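Pyroglutatmate porin OpdO (Pseudomonas aeruginosa, PDB 3SZV) forms a beta-barrel channel in the bacterial outer membrane that probably lets small carboxylates such as pyroglutamate pass. Local coordinates at residues 23-28 and 56-61; 183-188 and 283-288; 224-229 and 238-243; 355-360 and 373-378. All coordinates share one frame; numbering follows the deposited sequence.

Interaction 1 of 4, residues 23-28 and 56-61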
loop_
_atom_site.group_PDB
_atom_site.type_symbol
_atom_site.label_atom_id
_atom_site.label_comp_id
_atom_site.label_asym_id
_atom_site.label_seq_id
_atom_site.Cartn_x
_atom_site.Cartn_y
_atom_site.Cartn_z
ATOM N N SER A 23 11.055 -22.862 -8.502
ATOM C CA SER A 23 9.862 -22.022 -8.528
ATOM C C SER A 23 8.873 -22.375 -7.419
ATOM O O SER A 23 8.931 -23.456 -6.828
ATOM C CB SER A 23 9.167 -22.118 -9.886
ATOM O OG SER A 23 8.528 -23.365 -10.053
ATOM N N HIS A 24 7.957 -21.450 -7.149
ATOM C CA HIS A 24 6.848 -21.696 -6.239
ATOM C C HIS A 24 5.612 -21.009 -6.798
ATOM O O HIS A 24 5.712 -20.089 -7.607
ATOM C CB HIS A 24 7.152 -21.168 -4.840
ATOM C CG HIS A 24 8.316 -21.848 -4.194
ATOM N ND1 HIS A 24 8.269 -23.162 -3.779
ATOM C CD2 HIS A 24 9.565 -21.408 -3.917
ATOM C CE1 HIS A 24 9.439 -23.499 -3.266
ATOM N NE2 HIS A 24 10.243 -22.454 -3.336
ATOM N N ALA A 25 4.447 -21.465 -6.369
ATOM C CA ALA A 25 3.195 -20.951 -6.892
ATOM C C ALA A 25 2.110 -21.049 -5.831
ATOM O O ALA A 25 2.122 -21.944 -4.981
ATOM C CB ALA A 25 2.780 -21.708 -8.164
ATOM N N SER A 26 1.176 -20.113 -5.876
ATOM C CA SER A 26 0.074 -20.123 -4.935
ATOM C C SER A 26 -1.216 -19.689 -5.611
ATOM O O SER A 26 -1.208 -19.009 -6.642
ATOM C CB SER A 26 0.372 -19.193 -3.755
ATOM O OG SER A 26 0.447 -17.843 -4.186
ATOM N N LEU A 27 -2.334 -20.082 -5.021
ATOM C CA LEU A 27 -3.633 -19.636 -5.499
ATOM C C LEU A 27 -4.392 -19.021 -4.343
ATOM O O LEU A 27 -4.518 -19.634 -3.279
ATOM C CB LEU A 27 -4.428 -20.809 -6.067
ATOM C CG LEU A 27 -5.869 -20.488 -6.464
ATOM C CD1 LEU A 27 -5.895 -19.462 -7.578
ATOM C CD2 LEU A 27 -6.592 -21.763 -6.883
ATOM N N GLU A 28 -4.881 -17.807 -4.547
ATOM C CA GLU A 28 -5.702 -17.157 -3.534
ATOM C C GLU A 28 -7.131 -16.973 -4.034
ATOM O O GLU A 28 -7.356 -16.572 -5.178
ATOM C CB GLU A 28 -5.115 -15.804 -3.104
ATOM C CG GLU A 28 -5.981 -15.113 -2.056
ATOM C CD GLU A 28 -5.481 -13.731 -1.692
ATOM O OE1 GLU A 28 -4.442 -13.301 -2.238
ATOM O OE2 GLU A 28 -6.135 -13.074 -0.858
ATOM N N LEU A 56 -3.622 -16.083 -9.042
ATOM C CA LEU A 56 -2.609 -17.116 -9.222
ATOM C C LEU A 56 -1.249 -16.435 -9.290
ATOM O O LEU A 56 -1.022 -15.582 -10.144
ATOM C CB LEU A 56 -2.875 -17.881 -10.514
ATOM C CG LEU A 56 -1.870 -18.981 -10.848
ATOM C CD1 LEU A 56 -2.034 -20.165 -9.898
ATOM C CD2 LEU A 56 -2.046 -19.436 -12.291
ATOM N N ARG A 57 -0.358 -16.796 -8.374
ATOM C CA ARG A 57 0.976 -16.204 -8.314
ATOM C C ARG A 57 2.039 -17.256 -8.616
ATOM O O ARG A 57 2.074 -18.302 -7.975
ATOM C CB ARG A 57 1.222 -15.604 -6.926
ATOM C CG ARG A 57 0.329 -14.409 -6.578
ATOM C CD ARG A 57 0.517 -13.986 -5.117
ATOM N NE ARG A 57 -0.238 -12.780 -4.760
ATOM C CZ ARG A 57 -1.419 -12.772 -4.143
ATOM N NH1 ARG A 57 -2.014 -13.911 -3.802
ATOM N NH2 ARG A 57 -2.007 -11.616 -3.862
ATOM N N LEU A 58 2.887 -16.992 -9.605
ATOM C CA LEU A 58 4.024 -17.860 -9.874
ATOM C C LEU A 58 5.303 -17.049 -9.736
ATOM O O LEU A 58 5.410 -15.950 -10.281
ATOM C CB LEU A 58 3.958 -18.476 -11.267
ATOM C CG LEU A 58 5.216 -19.284 -11.613
ATOM C CD1 LEU A 58 4.877 -20.717 -12.019
ATOM C CD2 LEU A 58 6.047 -18.591 -12.689
ATOM N N GLU A 59 6.260 -17.581 -8.983
ATOM C CA GLU A 59 7.573 -16.965 -8.867
ATOM C C GLU A 59 8.634 -17.976 -9.268
ATOM O O GLU A 59 8.805 -18.998 -8.598
ATOM C CB GLU A 59 7.838 -16.504 -7.434
ATOM C CG GLU A 59 7.155 -15.206 -7.063
ATOM C CD GLU A 59 7.771 -14.564 -5.832
ATOM O OE1 GLU A 59 8.388 -15.288 -5.020
ATOM O OE2 GLU A 59 7.649 -13.330 -5.686
ATOM N N SER A 60 9.348 -17.713 -10.359
ATOM C CA SER A 60 10.353 -18.667 -10.816
ATOM C C SER A 60 11.578 -18.616 -9.931
ATOM O O SER A 60 11.763 -17.684 -9.135
ATOM C CB SER A 60 10.786 -18.397 -12.264
ATOM O OG SER A 60 11.715 -17.318 -12.327
ATOM N N GLY A 61 12.410 -19.638 -10.079
ATOM C CA GLY A 61 13.758 -19.586 -9.558
ATOM C C GLY A 61 14.597 -18.739 -10.494
ATOM O O GLY A 61 14.072 -18.103 -11.415
HETATM O O HOH W 1 -1.834 -16.314 -4.951
#

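Interaction 2 of 4, residues 183-188 and 283-288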
loop_
_atom_site.group_PDB
_atom_site.type_symbol
_atom_site.label_atom_id
_atom_site.label_comp_id
_atom_site.label_asym_id
_atom_site.label_seq_id
_atom_site.Cartn_x
_atom_site.Cartn_y
_atom_site.Cartn_z
ATOM N N ASN A 183 -4.192 12.193 -7.343
ATOM C CA ASN A 183 -5.360 12.272 -6.473
ATOM C C ASN A 183 -5.746 13.728 -6.181
ATOM O O ASN A 183 -4.878 14.529 -5.796
ATOM C CB ASN A 183 -5.080 11.530 -5.167
ATOM C CG ASN A 183 -6.331 11.296 -4.354
ATOM O OD1 ASN A 183 -7.159 10.447 -4.697
ATOM N ND2 ASN A 183 -6.491 12.057 -3.275
ATOM N N ARG A 184 -7.036 14.038 -6.358
ATOM C CA ARG A 184 -7.620 15.396 -6.252
ATOM C C ARG A 184 -7.162 16.372 -7.323
ATOM O O ARG A 184 -7.992 17.048 -7.942
ATOM C CB ARG A 184 -7.384 16.033 -4.875
ATOM C CG ARG A 184 -8.096 15.358 -3.717
ATOM C CD ARG A 184 -7.799 16.126 -2.421
ATOM N NE ARG A 184 -8.421 15.526 -1.247
ATOM C CZ ARG A 184 -7.860 14.584 -0.489
ATOM N NH1 ARG A 184 -6.637 14.133 -0.777
ATOM N NH2 ARG A 184 -8.521 14.103 0.557
ATOM N N ILE A 185 -5.853 16.450 -7.527
ATOM C CA ILE A 185 -5.248 17.493 -8.357
ATOM C C ILE A 185 -5.455 17.248 -9.852
ATOM O O ILE A 185 -5.499 18.193 -10.649
ATOM C CB ILE A 185 -3.753 17.600 -8.027
ATOM C CG1 ILE A 185 -3.571 18.211 -6.634
ATOM C CG2 ILE A 185 -2.996 18.397 -9.087
ATOM C CD1 ILE A 185 -2.333 17.689 -5.921
ATOM N N GLY A 186 -5.594 15.982 -10.237
ATOM C CA GLY A 186 -5.814 15.643 -11.629
ATOM C C GLY A 186 -4.529 15.585 -12.431
ATOM O O GLY A 186 -3.494 15.117 -11.942
ATOM N N GLY A 187 -4.604 16.060 -13.668
ATOM C CA GLY A 187 -3.475 16.002 -14.574
ATOM C C GLY A 187 -3.357 14.667 -15.291
ATOM O O GLY A 187 -4.098 13.723 -15.013
ATOM N N ARG A 188 -2.425 14.605 -16.236
ATOM C CA ARG A 188 -2.157 13.384 -16.990
ATOM C C ARG A 188 -0.649 13.179 -17.094
ATOM O O ARG A 188 0.087 14.114 -17.412
ATOM C CB ARG A 188 -2.783 13.471 -18.382
ATOM C CG ARG A 188 -2.504 12.261 -19.255
ATOM N N ASP A 283 -0.884 25.497 -0.493
ATOM C CA ASP A 283 -2.111 25.781 -1.228
ATOM C C ASP A 283 -2.839 24.515 -1.681
ATOM O O ASP A 283 -4.023 24.559 -2.032
ATOM C CB ASP A 283 -1.803 26.649 -2.446
ATOM C CG ASP A 283 -1.257 28.010 -2.065
ATOM O OD1 ASP A 283 -0.422 28.548 -2.821
ATOM O OD2 ASP A 283 -1.664 28.540 -1.009
ATOM N N ASP A 284 -2.131 23.391 -1.671
ATOM C CA ASP A 284 -2.644 22.175 -2.279
ATOM C C ASP A 284 -2.702 21.018 -1.297
ATOM O O ASP A 284 -2.006 21.010 -0.280
ATOM C CB ASP A 284 -1.779 21.811 -3.488
ATOM C CG ASP A 284 -1.838 22.872 -4.551
ATOM O OD1 ASP A 284 -2.828 22.873 -5.308
ATOM O OD2 ASP A 284 -0.942 23.744 -4.614
ATOM N N PRO A 285 -3.562 20.036 -1.585
ATOM C CA PRO A 285 -3.662 18.831 -0.763
ATOM C C PRO A 285 -2.486 17.905 -1.065
ATOM O O PRO A 285 -1.667 18.191 -1.950
ATOM C CB PRO A 285 -4.975 18.212 -1.235
ATOM C CG PRO A 285 -4.999 18.544 -2.700
ATOM C CD PRO A 285 -4.428 19.962 -2.775
ATOM N N TYR A 286 -2.394 16.796 -0.336
ATOM C CA TYR A 286 -1.253 15.898 -0.503
ATOM C C TYR A 286 -1.315 15.144 -1.828
ATOM O O TYR A 286 -2.262 14.410 -2.078
ATOM C CB TYR A 286 -1.262 14.896 0.624
ATOM C CG TYR A 286 -0.056 13.984 0.655
ATOM C CD1 TYR A 286 1.186 14.478 1.042
ATOM C CD2 TYR A 286 -0.157 12.632 0.332
ATOM C CE1 TYR A 286 2.302 13.664 1.114
ATOM C CE2 TYR A 286 0.969 11.804 0.394
ATOM C CZ TYR A 286 2.185 12.328 0.792
ATOM O OH TYR A 286 3.317 11.549 0.887
ATOM N N PRO A 287 -0.301 15.323 -2.678
ATOM C CA PRO A 287 -0.382 14.652 -3.974
ATOM C C PRO A 287 0.133 13.226 -3.907
ATOM O O PRO A 287 1.066 12.916 -3.161
ATOM C CB PRO A 287 0.534 15.500 -4.865
ATOM C CG PRO A 287 1.553 16.050 -3.915
ATOM C CD PRO A 287 0.809 16.294 -2.611
ATOM N N TYR A 288 -0.505 12.366 -4.700
ATOM C CA TYR A 288 -0.067 10.988 -4.903
ATOM C C TYR A 288 -0.748 10.460 -6.138
ATOM O O TYR A 288 -1.709 11.049 -6.621
ATOM C CB TYR A 288 -0.367 10.097 -3.692
ATOM C CG TYR A 288 -1.779 10.039 -3.125
ATOM C CD1 TYR A 288 -2.579 8.919 -3.317
ATOM C CD2 TYR A 288 -2.272 11.066 -2.316
ATOM C CE1 TYR A 288 -3.844 8.832 -2.745
ATOM C CE2 TYR A 288 -3.524 10.977 -1.732
ATOM C CZ TYR A 288 -4.305 9.861 -1.955
ATOM O OH TYR A 288 -5.534 9.718 -1.381
HETATM O O HOH W 2 -4.733 14.464 -2.940
#

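Interaction 3 of 4, residues 224-229 and 238-243. With C8E ((hydroxyethyloxy)tri(ethyloxy)octane), chain H.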
loop_
_atom_site.group_PDB
_atom_site.type_symbol
_atom_site.label_atom_id
_atom_site.label_comp_id
_atom_site.label_asym_id
_atom_site.label_seq_id
_atom_site.Cartn_x
_atom_site.Cartn_y
_atom_site.Cartn_z
ATOM N N GLY A 224 12.110 10.593 6.169
ATOM C CA GLY A 224 11.505 9.893 7.284
ATOM C C GLY A 224 12.539 9.428 8.286
ATOM O O GLY A 224 13.697 9.200 7.944
ATOM N N LEU A 225 12.120 9.317 9.541
ATOM C CA LEU A 225 12.994 8.803 10.584
ATOM C C LEU A 225 12.133 7.880 11.405
ATOM O O LEU A 225 11.063 8.282 11.872
ATOM C CB LEU A 225 13.512 9.959 11.452
ATOM C CG LEU A 225 14.717 9.690 12.351
ATOM C CD1 LEU A 225 15.916 9.207 11.539
ATOM C CD2 LEU A 225 15.080 10.946 13.148
ATOM N N VAL A 226 12.576 6.633 11.577
ATOM C CA VAL A 226 11.801 5.658 12.320
ATOM C C VAL A 226 12.691 5.035 13.385
ATOM O O VAL A 226 13.751 4.473 13.082
ATOM C CB VAL A 226 11.253 4.545 11.405
ATOM C CG1 VAL A 226 10.492 3.519 12.209
ATOM C CG2 VAL A 226 10.350 5.147 10.329
ATOM N N HIS A 227 12.262 5.161 14.636
ATOM C CA HIS A 227 12.990 4.614 15.762
ATOM C C HIS A 227 12.182 3.508 16.397
ATOM O O HIS A 227 11.000 3.671 16.699
ATOM C CB HIS A 227 13.288 5.699 16.797
ATOM C CG HIS A 227 14.057 5.194 17.975
ATOM N ND1 HIS A 227 13.465 4.935 19.192
ATOM C CD2 HIS A 227 15.364 4.871 18.112
ATOM C CE1 HIS A 227 14.382 4.491 20.035
ATOM N NE2 HIS A 227 15.542 4.439 19.404
ATOM N N THR A 228 12.828 2.370 16.609
ATOM C CA THR A 228 12.148 1.240 17.205
ATOM C C THR A 228 12.817 0.894 18.527
ATOM O O THR A 228 13.991 0.531 18.565
ATOM C CB THR A 228 12.145 0.034 16.254
ATOM O OG1 THR A 228 11.474 0.381 15.039
ATOM C CG2 THR A 228 11.430 -1.152 16.896
ATOM N N LEU A 229 12.070 1.044 19.615
ATOM C CA LEU A 229 12.580 0.763 20.945
ATOM C C LEU A 229 11.941 -0.505 21.481
ATOM O O LEU A 229 10.761 -0.524 21.808
ATOM C CB LEU A 229 12.281 1.932 21.880
ATOM C CG LEU A 229 12.657 1.737 23.349
ATOM C CD1 LEU A 229 14.151 1.471 23.492
ATOM C CD2 LEU A 229 12.239 2.954 24.163
ATOM N N LYS A 238 7.427 2.232 18.748
ATOM C CA LYS A 238 7.912 2.656 17.445
ATOM C C LYS A 238 7.520 4.113 17.255
ATOM O O LYS A 238 6.358 4.490 17.461
ATOM C CB LYS A 238 7.291 1.794 16.335
ATOM C CG LYS A 238 7.820 2.070 14.939
ATOM C CD LYS A 238 7.085 1.220 13.894
ATOM C CE LYS A 238 7.460 1.619 12.472
ATOM N NZ LYS A 238 6.661 0.871 11.444
ATOM N N SER A 239 8.491 4.930 16.864
ATOM C CA SER A 239 8.243 6.343 16.589
ATOM C C SER A 239 8.545 6.585 15.126
ATOM O O SER A 239 9.665 6.331 14.675
ATOM C CB SER A 239 9.160 7.213 17.449
ATOM O OG SER A 239 8.923 7.004 18.828
ATOM N N ASP A 240 7.555 7.081 14.387
ATOM C CA ASP A 240 7.615 7.156 12.925
ATOM C C ASP A 240 7.319 8.603 12.518
ATOM O O ASP A 240 6.190 9.072 12.652
ATOM C CB ASP A 240 6.587 6.152 12.357
ATOM C CG ASP A 240 6.527 6.107 10.829
ATOM O OD1 ASP A 240 6.938 7.062 10.145
ATOM O OD2 ASP A 240 6.013 5.078 10.328
ATOM N N LEU A 241 8.354 9.308 12.066
ATOM C CA LEU A 241 8.243 10.716 11.670
ATOM C C LEU A 241 8.389 10.849 10.162
ATOM O O LEU A 241 9.300 10.266 9.567
ATOM C CB LEU A 241 9.336 11.549 12.346
ATOM C CG LEU A 241 9.398 11.456 13.862
ATOM C CD1 LEU A 241 10.523 12.353 14.378
ATOM C CD2 LEU A 241 8.053 11.866 14.447
ATOM N N ARG A 242 7.521 11.654 9.554
ATOM C CA ARG A 242 7.461 11.772 8.096
ATOM C C ARG A 242 7.342 13.214 7.676
ATOM O O ARG A 242 6.592 13.987 8.275
ATOM C CB ARG A 242 6.246 11.015 7.545
ATOM C CG ARG A 242 6.243 9.540 7.923
ATOM C CD ARG A 242 5.083 8.796 7.297
ATOM N NE ARG A 242 5.022 7.454 7.877
ATOM C CZ ARG A 242 4.091 6.558 7.580
ATOM N NH1 ARG A 242 3.173 6.846 6.669
ATOM N NH2 ARG A 242 4.089 5.373 8.172
ATOM N N PHE A 243 8.051 13.585 6.623
ATOM C CA PHE A 243 7.866 14.916 6.064
ATOM C C PHE A 243 8.039 14.875 4.560
ATOM O O PHE A 243 9.060 14.395 4.069
ATOM C CB PHE A 243 8.851 15.925 6.660
ATOM C CG PHE A 243 8.554 17.343 6.257
ATOM C CD1 PHE A 243 7.615 18.085 6.948
ATOM C CD2 PHE A 243 9.172 17.915 5.157
ATOM C CE1 PHE A 243 7.319 19.389 6.571
ATOM C CE2 PHE A 243 8.879 19.219 4.774
ATOM C CZ PHE A 243 7.950 19.948 5.480
HETATM O O12 C8E H . 7.101 20.407 11.279
HETATM C C13 C8E H . 8.107 19.889 10.441
HETATM C C14 C8E H . 8.873 18.764 11.137
HETATM O O15 C8E H . 9.450 17.937 10.146
HETATM C C16 C8E H . 9.659 16.601 10.550
HETATM C C17 C8E H . 11.124 16.233 10.347
HETATM O O18 C8E H . 11.319 14.849 10.560
HETATM C C19 C8E H . 10.977 14.069 9.437
HETATM C C20 C8E H . 12.225 13.371 8.895
HETATM O O21 C8E H . 13.379 13.965 9.445
HETATM O O HOH W 3 10.629 4.913 19.724
#

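Interaction 4 of 4, residues 355-360 and 373-378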
loop_
_atom_site.group_PDB
_atom_site.type_symbol
_atom_site.label_atom_id
_atom_site.label_comp_id
_atom_site.label_asym_id
_atom_site.label_seq_id
_atom_site.Cartn_x
_atom_site.Cartn_y
_atom_site.Cartn_z
ATOM N N ASN A 355 -13.000 3.554 12.312
ATOM C CA ASN A 355 -12.917 2.246 11.664
ATOM C C ASN A 355 -12.877 1.162 12.717
ATOM O O ASN A 355 -12.253 1.340 13.765
ATOM C CB ASN A 355 -11.609 2.060 10.886
ATOM C CG ASN A 355 -11.406 3.037 9.739
ATOM O OD1 ASN A 355 -10.297 3.103 9.207
ATOM N ND2 ASN A 355 -12.443 3.774 9.328
ATOM N N THR A 356 -13.514 0.029 12.440
ATOM C CA THR A 356 -13.384 -1.147 13.299
ATOM C C THR A 356 -13.221 -2.372 12.425
ATOM O O THR A 356 -14.014 -2.589 11.510
ATOM C CB THR A 356 -14.618 -1.337 14.191
ATOM O OG1 THR A 356 -14.787 -0.176 15.007
ATOM C CG2 THR A 356 -14.452 -2.581 15.084
ATOM N N ASP A 357 -12.182 -3.165 12.697
ATOM C CA ASP A 357 -11.925 -4.397 11.958
ATOM C C ASP A 357 -12.028 -5.576 12.910
ATOM O O ASP A 357 -11.383 -5.586 13.954
ATOM C CB ASP A 357 -10.511 -4.405 11.373
ATOM C CG ASP A 357 -10.351 -3.496 10.165
ATOM O OD1 ASP A 357 -11.317 -2.806 9.790
ATOM O OD2 ASP A 357 -9.232 -3.476 9.604
ATOM N N LEU A 358 -12.823 -6.576 12.541
ATOM C CA LEU A 358 -12.916 -7.813 13.300
ATOM C C LEU A 358 -12.563 -8.924 12.337
ATOM O O LEU A 358 -13.091 -8.980 11.228
ATOM C CB LEU A 358 -14.346 -8.027 13.796
ATOM C CG LEU A 358 -14.611 -8.180 15.292
ATOM C CD1 LEU A 358 -16.053 -8.609 15.506
ATOM C CD2 LEU A 358 -13.656 -9.180 15.918
ATOM N N GLY A 359 -11.671 -9.818 12.737
ATOM C CA GLY A 359 -11.282 -10.872 11.820
ATOM C C GLY A 359 -11.010 -12.197 12.485
ATOM O O GLY A 359 -10.668 -12.250 13.665
ATOM N N TYR A 360 -11.189 -13.277 11.732
ATOM C CA TYR A 360 -10.800 -14.590 12.203
ATOM C C TYR A 360 -10.201 -15.402 11.080
ATOM O O TYR A 360 -10.744 -15.446 9.975
ATOM C CB TYR A 360 -11.973 -15.364 12.783
ATOM C CG TYR A 360 -11.503 -16.612 13.479
ATOM C CD1 TYR A 360 -10.789 -16.528 14.667
ATOM C CD2 TYR A 360 -11.748 -17.865 12.946
ATOM C CE1 TYR A 360 -10.346 -17.660 15.314
ATOM C CE2 TYR A 360 -11.308 -19.007 13.584
ATOM C CZ TYR A 360 -10.606 -18.899 14.767
ATOM O OH TYR A 360 -10.166 -20.025 15.409
ATOM N N LYS A 373 -12.799 -11.240 7.373
ATOM C CA LYS A 373 -12.549 -9.934 7.954
ATOM C C LYS A 373 -13.724 -9.020 7.674
ATOM O O LYS A 373 -14.171 -8.897 6.531
ATOM C CB LYS A 373 -11.266 -9.318 7.392
ATOM C CG LYS A 373 -10.971 -7.934 7.977
ATOM C CD LYS A 373 -9.650 -7.363 7.485
ATOM C CE LYS A 373 -8.486 -8.082 8.141
ATOM N NZ LYS A 373 -8.715 -8.154 9.611
ATOM N N TRP A 374 -14.219 -8.385 8.731
ATOM C CA TRP A 374 -15.255 -7.369 8.619
ATOM C C TRP A 374 -14.644 -6.010 8.948
ATOM O O TRP A 374 -14.064 -5.816 10.015
ATOM C CB TRP A 374 -16.424 -7.700 9.565
ATOM C CG TRP A 374 -17.420 -6.587 9.755
ATOM C CD1 TRP A 374 -18.017 -5.834 8.782
ATOM C CD2 TRP A 374 -17.945 -6.113 11.003
ATOM N NE1 TRP A 374 -18.872 -4.918 9.348
ATOM C CE2 TRP A 374 -18.846 -5.068 10.710
ATOM C CE3 TRP A 374 -17.737 -6.469 12.340
ATOM C CZ2 TRP A 374 -19.539 -4.375 11.705
ATOM C CZ3 TRP A 374 -18.423 -5.781 13.326
ATOM C CH2 TRP A 374 -19.313 -4.743 13.003
ATOM N N ARG A 375 -14.754 -5.070 8.014
ATOM C CA ARG A 375 -14.221 -3.726 8.200
ATOM C C ARG A 375 -15.365 -2.726 8.136
ATOM O O ARG A 375 -16.025 -2.587 7.106
ATOM C CB ARG A 375 -13.186 -3.395 7.119
ATOM C CG ARG A 375 -12.094 -4.456 6.973
ATOM C CD ARG A 375 -11.011 -4.019 5.984
ATOM N NE ARG A 375 -10.337 -2.814 6.453
ATOM C CZ ARG A 375 -9.827 -1.870 5.666
ATOM N NH1 ARG A 375 -9.904 -1.970 4.341
ATOM N NH2 ARG A 375 -9.250 -0.799 6.207
ATOM N N ASN A 376 -15.605 -2.029 9.240
ATOM C CA ASN A 376 -16.713 -1.101 9.318
ATOM C C ASN A 376 -16.169 0.311 9.502
ATOM O O ASN A 376 -15.275 0.535 10.317
ATOM C CB ASN A 376 -17.615 -1.517 10.487
ATOM C CG ASN A 376 -18.638 -0.465 10.854
ATOM O OD1 ASN A 376 -18.533 0.167 11.906
ATOM N ND2 ASN A 376 -19.638 -0.276 10.001
ATOM N N ALA A 377 -16.676 1.257 8.722
ATOM C CA ALA A 377 -16.218 2.636 8.819
ATOM C C ALA A 377 -17.385 3.608 8.802
ATOM O O ALA A 377 -18.412 3.366 8.155
ATOM C CB ALA A 377 -15.267 2.961 7.690
ATOM N N THR A 378 -17.200 4.712 9.511
ATOM C CA THR A 378 -18.166 5.804 9.533
ATOM C C THR A 378 -17.389 7.087 9.312
ATOM O O THR A 378 -16.385 7.313 9.988
ATOM C CB THR A 378 -18.840 5.886 10.918
ATOM O OG1 THR A 378 -19.551 4.670 11.165
ATOM C CG2 THR A 378 -19.825 7.059 10.986
HETATM O O HOH W 4 -17.613 -0.438 14.705
HETATM O O HOH W 5 -10.507 -0.353 8.752
#

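Interaction 1 of 4, residues 23-28 and 56-61
His-24 and Glu-59 form one of two hydrogen-bonded pairs in the antiparallel hairpin of strands 24-38 and 49-59, the first hairpin of the porin barrel. Each residue gives its N-H to the other's carbonyl, Glu-59 N reaching His-24 O over 2.9 Å. Ser-26 and Arg-57 repeat the exchange, and in the non-hydrogen-bonded pair between them, Ala-25 with Leu-58, Ala-25 CA-H leans on Arg-57 O. Ala-25, Leu-27, Leu-56 and Leu-58 share one face; Leu-56 touches a detergent molecule, as suits apolar residues on the outer wall of a barrel. His-24, Ser-26, Arg-57 and Glu-59 occupy the other face.

There the arm of Arg-57, extended from CG to NE, passes Ser-26 OG and carries its guanidinium to Glu-28. The salt bridge runs from Arg-57 NH1 to Glu-28 OE1 at 3.0 Å, in the guanidinium plane and on the anti lone pair of the carboxylate; NH2 adds a weak bond to the same oxygen. Glu-28 OE2 serves Arg-30 and Ser-395, engaging both carboxylate oxygens. Ser-23 OG is satisfied by Val-20 O and Trp-401 NE1. Small enough to fit beside the arginine's arm, Ser-26 holds a water by OG at 2.9 Å, and that water accepts from Arg-57 NH1 at 2.7 Å.

Interaction 2 of 4, residues 183-188 and 283-288
Asn-183 lies flat against Tyr-288, the two side chains running side by side in the same direction. The CB of Asn-183 sits over the middle of the tyrosine ring, 3.7 Å from the ring centroid and 10° off its normal, a CH-pi contact. Its CG is anti to the backbone N (chi1 -167°), which carries the amide on toward the hydroxyl end, with amide and ring planes 21° apart. A short amide suits this place because its CB and flat end can both follow an aromatic face. The backbones clasp as well: Asn-183 N gives a bond of 2.8 Å to Tyr-288 O. Tyr-288 OH is hydrogen-bonded to Asp-304, which also takes a salt bridge from Arg-184.

Arg-184 and Pro-285 run antiparallel along each other's flanks, Arg-184 CD 3.7 Å from Pro-285 CB. Ile-185 crosses Pro-285 at a slant and runs alongside Pro-287, where its CD1 meets Pro-287 CB at 3.8 Å; rigid proline rings offer apolar surface to both. Between the segments one water accepts from Asn-183 ND2 and Arg-184 NH1 and donates to Asn-183 O and Tyr-286 O.

The contact joins the classic gamma turn 183-185, closed by Ile-185 N to Asn-183 O before strand 186-200, to the long loop between strands 271-281 and 311-320. Tyr-286 and Pro-287 pack against residues of strands 218-230, 236-248 and 256-268.

Interaction 3 of 4, residues 224-229 and 238-243
A beta hairpin of the barrel wall, strands 218-230 and 236-248, brings Leu-225 opposite Leu-241 and His-227 opposite Ser-239 in two hydrogen-bonded antiparallel pairs. Leu-241 N reaches Leu-225 O at 2.9 Å and Ser-239 N reaches His-227 O at 2.8 Å, each matched by a bond the other way. On the face of these four residues, Leu-241 CB comes within 4.2 Å of C19 of a bound detergent, and Leu-225 touches another detergent molecule, consistent with leucines turned to the lipid. Farther along, a water links His-227 ND1 and Ser-239 OG and donates to His-227 O, so the polar side chains are tied together there.

Val-226, Lys-238, Asp-240 and Arg-242 take the other face. The branches of Val-226 divide its neighbours: CG1, anti to the backbone N (chi1 178°), meets Lys-238 CE at 3.6 Å, while CG2 lies alongside the Asp-240 carboxylate. A beta-branched residue can therefore pack against two partners at once. Asp-240 is gripped side-on by Arg-242, NE to OD1 at 3.0 Å and NH2 to OD2 at 2.9 Å, both from above the carboxylate plane; Arg-242 also makes a cation-pi contact with Tyr-295.

Strand 205-214 flanks the hairpin beside Leu-225 and His-227, and strand 256-268 lies beyond the other edge, where Ala-262 and Phe-264 touch Leu-241 and Ser-239.

Interaction 4 of 4, residues 355-360 and 373-378
Asp-357 and Arg-375 both set CG anti to the carbonyl carbon, with chi1 -75° and -52°, and their side chains consequently lie side by side, pointing the same way. A further bend in the arginine at chi3 (62°) brings Arg-375 NE back to the carboxylate, making a long salt bridge of 3.4 Å to Asp-357 OD2 and an equally weak bond to OD1. The carboxylate and guanidinium planes stand nearly perpendicular, so this is no flat, two-pronged grip. A water bridges the same two groups, donating to Asp-357 OD1 at 2.8 Å and accepting from Arg-375 NH2 at 2.9 Å. The aliphatic part of the arginine is pressed close as well: Arg-375 CB lies 3.3 Å from Asp-357 OD1. Lys-373 NZ, a second positive group, lies near Asp-357 without touching it and would probably favour the charged form.

These residues belong to the antiparallel hairpin of strands 346-361 and 371-381 in the porin barrel. Thr-356 with Asn-376 and Leu-358 with Trp-374 are its hydrogen-bonded pairs, each closed by two backbone bonds, including Trp-374 N to Leu-358 O at 2.8 Å. On their face, the Leu-358 side chain crosses the indole at a slant, its CB 4.0 Å from Trp-374 CE3, and Asn-376 CB lies over one face of the same ring toward its rim. A broad indole suits this surface position because it can cover neighbours on both strands. Its NE1 bonds to Asn-390, which also receives Asn-376 ND2. Thr-356 OG1 pairs with Ser-333 and shares a water with Asn-376 OD1 (3.0 Å from the water).

How the interactions relate
From the N terminus, interaction 1 comes first, closing the hairpin loop between 28 and 56; strand 24-38 also pairs with the last strand, 387-399, where the barrel closes. Interaction 2 then spans the longest loop, holding residues 183-188 against 283-288. Nested within it is interaction 3, the hairpin of strands 218-230 and 236-248, whose nearest atoms lie about 7 Å from interaction 2. Interaction 4 follows in series, closing the short loop between 360 and 373, next to strand 387-399. None cross. Interactions 1, 3 and 4 join neighbouring wall strands, whereas interaction 2 ties the loop after strand 271-281 to the turn leading into strand 186-200; interactions 1 and 2 lie on opposite sides of the chain's centre.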